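Local coordinates for protein N-glycosylase/DNA lyase (Methanocaldococcus jannaschii, PDB 3FHF) that belongs to the 8-oxoguanine DNA glycosylase family of helix-hairpin-helix DNA repair proteins, and is itself built almost wholly of helices and loops, at residues A103-I109 against F125-K131. Sequence-based numbering, arbitrary orientation.
Sequences ARRFKNI and FLVRNIK
F106 and F125 meet as a T-shaped pair: the ring centroids lie 5.2 Å apart, the planes stand at 88°, and the edge of F125 is turned to one face of F106. F125 CZ leads, 3.8 Å from F106 CD1 and offset toward the rim of the F106 ring, with F125 CE2 beside it near F106 CE1. F125 swings its CG away from its own backbone N (chi1 154°), which carries the ring out from helix 119-129 to meet F106 coming from the opposite direction. On the other face of F106 lies R105 CG, so the ring is sandwiched between a neighbouring aliphatic chain and an aromatic edge. N129 CB approaches F106 CZ obliquely at 3.9 Å, and I130 CG1 reaches CD2, the two side chains running alongside in opposite senses.

Deeper in, I109 CD1 bridges the edge of F125 and the methyl CD2 of L126, 4.0 Å away; L126 also packs on helix 135-144, and I109 on W44. R105 is extended from CG to NE, and F106 points CE2 at one face of its guanidinium, 3.2 Å above the centre, with the two planes tilted against each other. R105 NH2 offers a weak bond to N129 O at 2.8 Å, bent to 124°, while NH1 is held by L102 O. K131, kinked at chi2 and chi3, brings NZ to 3.8 Å from R105 NH2. N129 ND2, in turn, bonds in plane to a lone pair of F125 O, which also accepts from N129 N; this ties down the amide beside the aromatic pair.

The loop leaving helix 93-103 is thus joined to the end of helix 119-129 chiefly by apolar and aromatic contact. The bent R105 bond probably adds little, and the nearby K131 ammonium would, if anything, oppose it electrostatically.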
ATOM      1  N   ALA A 103      18.206  -1.339  -1.675  1.00 20.64           N
ATOM      2  CA  ALA A 103      17.271  -1.033  -2.752  1.00 19.83           C
ATOM      3  C   ALA A 103      17.836   0.000  -3.708  1.00 19.73           C
ATOM      4  O   ALA A 103      17.317   0.185  -4.806  1.00 20.25           O
ATOM      5  CB  ALA A 103      15.949  -0.533  -2.176  1.00 19.58           C
ATOM      6  N   ARG A 104      18.903   0.672  -3.295  1.00 20.38           N
ATOM      7  CA  ARG A 104      19.504   1.705  -4.128  1.00 21.83           C
ATOM      8  C   ARG A 104      20.024   1.218  -5.476  1.00 22.23           C
ATOM      9  O   ARG A 104      20.197   2.018  -6.395  1.00 23.60           O
ATOM     10  CB  ARG A 104      20.615   2.413  -3.353  1.00 23.24           C
ATOM     11  CG  ARG A 104      20.077   3.294  -2.240  1.00 23.84           C
ATOM     12  CD  ARG A 104      21.181   3.898  -1.402  1.00 24.98           C
ATOM     13  NE  ARG A 104      20.641   4.701  -0.307  1.00 24.89           N
ATOM     14  CZ  ARG A 104      21.390   5.265   0.636  1.00 26.94           C
ATOM     15  NH1 ARG A 104      22.708   5.112   0.615  1.00 23.94           N
ATOM     16  NH2 ARG A 104      20.822   5.989   1.592  1.00 24.92           N
ATOM     17  N   ARG A 105      20.267  -0.082  -5.611  1.00 22.31           N
ATOM     18  CA  ARG A 105      20.752  -0.595  -6.888  1.00 23.00           C
ATOM     19  C   ARG A 105      19.644  -0.535  -7.939  1.00 22.76           C
ATOM     20  O   ARG A 105      19.897  -0.728  -9.130  1.00 21.42           O
ATOM     21  CB  ARG A 105      21.284  -2.030  -6.741  1.00 22.27           C
ATOM     22  CG  ARG A 105      20.276  -3.083  -6.317  1.00 22.77           C
ATOM     23  CD  ARG A 105      21.014  -4.374  -6.005  1.00 20.93           C
ATOM     24  NE  ARG A 105      20.138  -5.527  -5.812  1.00 22.78           N
ATOM     25  CZ  ARG A 105      19.237  -5.644  -4.842  1.00 22.81           C
ATOM     26  NH1 ARG A 105      19.072  -4.674  -3.957  1.00 23.69           N
ATOM     27  NH2 ARG A 105      18.501  -6.742  -4.756  1.00 23.36           N
ATOM     28  N   PHE A 106      18.424  -0.252  -7.475  1.00 22.94           N
ATOM     29  CA  PHE A 106      17.245  -0.131  -8.331  1.00 21.97           C
ATOM     30  C   PHE A 106      16.678   1.295  -8.219  1.00 22.24           C
ATOM     31  O   PHE A 106      15.487   1.511  -8.456  1.00 22.26           O
ATOM     32  CB  PHE A 106      16.150  -1.119  -7.890  1.00 21.26           C
ATOM     33  CG  PHE A 106      16.546  -2.576  -7.983  1.00 22.61           C
ATOM     34  CD1 PHE A 106      16.907  -3.144  -9.198  1.00 21.52           C
ATOM     35  CD2 PHE A 106      16.533  -3.387  -6.850  1.00 23.49           C
ATOM     36  CE1 PHE A 106      17.249  -4.499  -9.282  1.00 21.90           C
ATOM     37  CE2 PHE A 106      16.874  -4.742  -6.927  1.00 23.08           C
ATOM     38  CZ  PHE A 106      17.232  -5.295  -8.145  1.00 21.70           C
ATOM     39  N   LYS A 107      17.526   2.262  -7.865  0.50 20.87           N
ATOM     40  CA  LYS A 107      17.065   3.638  -7.691  0.50 21.33           C
ATOM     41  C   LYS A 107      16.254   4.209  -8.854  0.50 21.43           C
ATOM     42  O   LYS A 107      15.428   5.100  -8.653  0.50 21.93           O
ATOM     43  CB  LYS A 107      18.237   4.576  -7.356  0.50 21.85           C
ATOM     44  CG  LYS A 107      19.253   4.801  -8.460  0.50 21.48           C
ATOM     45  CD  LYS A 107      20.256   5.873  -8.033  0.50 21.88           C
ATOM     46  CE  LYS A 107      21.311   6.131  -9.096  0.50 21.86           C
ATOM     47  NZ  LYS A 107      22.170   4.940  -9.309  0.50 20.80           N
ATOM     48  N   ASN A 108      16.484   3.715 -10.065  1.00 19.99           N
ATOM     49  CA  ASN A 108      15.717   4.186 -11.211  1.00 19.84           C
ATOM     50  C   ASN A 108      14.496   3.269 -11.288  1.00 18.40           C
ATOM     51  O   ASN A 108      14.181   2.699 -12.327  1.00 14.84           O
ATOM     52  CB  ASN A 108      16.559   4.100 -12.483  1.00 19.27           C
ATOM     53  CG  ASN A 108      16.998   2.685 -12.805  1.00 20.70           C
ATOM     54  OD1 ASN A 108      17.388   1.922 -11.914  1.00 20.86           O
ATOM     55  ND2 ASN A 108      16.959   2.332 -14.090  1.00 17.27           N
ATOM     56  N   ILE A 109      13.815   3.152 -10.151  1.00 17.92           N
ATOM     57  CA  ILE A 109      12.657   2.282 -10.001  1.00 16.76           C
ATOM     58  C   ILE A 109      11.480   2.588 -10.930  1.00 17.15           C
ATOM     59  O   ILE A 109      10.722   1.689 -11.285  1.00 17.26           O
ATOM     60  CB  ILE A 109      12.204   2.264  -8.499  1.00 17.96           C
ATOM     61  CG1 ILE A 109      11.312   1.052  -8.239  1.00 18.08           C
ATOM     62  CG2 ILE A 109      11.490   3.571  -8.128  1.00 13.77           C
ATOM     63  CD1 ILE A 109      12.002  -0.286  -8.516  1.00 20.30           C
ATOM     64  N   PHE A 125       8.480  -8.700  -9.619  1.00 16.87           N
ATOM     65  CA  PHE A 125       9.869  -8.268  -9.568  1.00 15.70           C
ATOM     66  C   PHE A 125      10.198  -7.597  -8.237  1.00 16.64           C
ATOM     67  O   PHE A 125      11.260  -7.841  -7.648  1.00 17.41           O
ATOM     68  CB  PHE A 125      10.183  -7.301 -10.711  1.00 17.18           C
ATOM     69  CG  PHE A 125      11.321  -6.376 -10.409  1.00 16.96           C
ATOM     70  CD1 PHE A 125      11.079  -5.073  -9.978  1.00 17.01           C
ATOM     71  CD2 PHE A 125      12.636  -6.828 -10.479  1.00 15.87           C
ATOM     72  CE1 PHE A 125      12.130  -4.230  -9.617  1.00 18.90           C
ATOM     73  CE2 PHE A 125      13.693  -5.997 -10.120  1.00 18.05           C
ATOM     74  CZ  PHE A 125      13.441  -4.692  -9.685  1.00 17.86           C
ATOM     75  N   LEU A 126       9.295  -6.742  -7.769  1.00 15.62           N
ATOM     76  CA  LEU A 126       9.510  -6.032  -6.513  1.00 16.04           C
ATOM     77  C   LEU A 126       9.666  -7.004  -5.349  1.00 16.02           C
ATOM     78  O   LEU A 126      10.594  -6.887  -4.541  1.00 16.58           O
ATOM     79  CB  LEU A 126       8.347  -5.063  -6.243  1.00 13.61           C
ATOM     80  CG  LEU A 126       8.224  -3.890  -7.227  1.00 14.29           C
ATOM     81  CD1 LEU A 126       6.885  -3.180  -7.016  1.00 14.25           C
ATOM     82  CD2 LEU A 126       9.390  -2.922  -7.023  1.00 10.67           C
ATOM     83  N   VAL A 127       8.762  -7.971  -5.265  1.00 15.30           N
ATOM     84  CA  VAL A 127       8.820  -8.945  -4.182  1.00 18.03           C
ATOM     85  C   VAL A 127      10.096  -9.791  -4.216  1.00 18.17           C
ATOM     86  O   VAL A 127      10.821  -9.875  -3.226  1.00 16.79           O
ATOM     87  CB  VAL A 127       7.601  -9.891  -4.221  1.00 19.31           C
ATOM     88  CG1 VAL A 127       7.683 -10.895  -3.076  1.00 19.20           C
ATOM     89  CG2 VAL A 127       6.311  -9.078  -4.125  1.00 17.68           C
ATOM     90  N   ARG A 128      10.380 -10.391  -5.368  1.00 20.53           N
ATOM     91  CA  ARG A 128      11.547 -11.261  -5.527  1.00 19.72           C
ATOM     92  C   ARG A 128      12.937 -10.626  -5.398  1.00 22.04           C
ATOM     93  O   ARG A 128      13.867 -11.262  -4.899  1.00 20.41           O
ATOM     94  CB  ARG A 128      11.463 -11.973  -6.879  1.00 20.99           C
ATOM     95  CG  ARG A 128      10.289 -12.924  -7.018  1.00 23.84           C
ATOM     96  CD  ARG A 128      10.504 -14.165  -6.177  1.00 27.25           C
ATOM     97  NE  ARG A 128      11.631 -14.960  -6.665  1.00 28.77           N
ATOM     98  CZ  ARG A 128      12.180 -15.964  -5.987  1.00 31.26           C
ATOM     99  NH1 ARG A 128      11.707 -16.291  -4.789  1.00 30.52           N
ATOM    100  NH2 ARG A 128      13.192 -16.648  -6.510  1.00 28.30           N
ATOM    101  N   ASN A 129      13.087  -9.379  -5.835  1.00 20.50           N
ATOM    102  CA  ASN A 129      14.399  -8.735  -5.803  1.00 21.06           C
ATOM    103  C   ASN A 129      14.698  -7.761  -4.680  1.00 20.51           C
ATOM    104  O   ASN A 129      15.859  -7.575  -4.319  1.00 21.77           O
ATOM    105  CB  ASN A 129      14.646  -8.035  -7.141  1.00 20.09           C
ATOM    106  CG  ASN A 129      14.868  -9.023  -8.279  1.00 23.27           C
ATOM    107  OD1 ASN A 129      16.002  -9.408  -8.574  1.00 22.92           O
ATOM    108  ND2 ASN A 129      13.781  -9.457  -8.907  1.00 21.83           N
ATOM    109  N   ILE A 130      13.671  -7.132  -4.126  1.00 19.92           N
ATOM    110  CA  ILE A 130      13.902  -6.159  -3.069  1.00 20.80           C
ATOM    111  C   ILE A 130      13.599  -6.666  -1.665  1.00 20.73           C
ATOM    112  O   ILE A 130      12.450  -6.926  -1.325  1.00 19.99           O
ATOM    113  CB  ILE A 130      13.087  -4.877  -3.331  1.00 20.10           C
ATOM    114  CG1 ILE A 130      13.337  -4.400  -4.765  1.00 21.20           C
ATOM    115  CG2 ILE A 130      13.487  -3.788  -2.345  1.00 20.44           C
ATOM    116  CD1 ILE A 130      12.582  -3.143  -5.136  1.00 19.90           C
ATOM    117  N   LYS A 131      14.643  -6.809  -0.855  1.00 22.86           N
ATOM    118  CA  LYS A 131      14.489  -7.263   0.525  1.00 23.36           C
ATOM    119  C   LYS A 131      13.712  -6.211   1.305  1.00 22.54           C
ATOM    120  O   LYS A 131      13.962  -5.012   1.166  1.00 24.07           O
ATOM    121  CB  LYS A 131      15.863  -7.478   1.173  1.00 26.92           C
ATOM    122  CG  LYS A 131      16.549  -8.783   0.775  1.00 30.70           C
ATOM    123  CD  LYS A 131      18.029  -8.566   0.461  1.00 31.95           C
ATOM    124  CE  LYS A 131      18.196  -7.922  -0.912  1.00 32.79           C
ATOM    125  NZ  LYS A 131      19.594  -7.534  -1.244  1.00 27.19           N
TER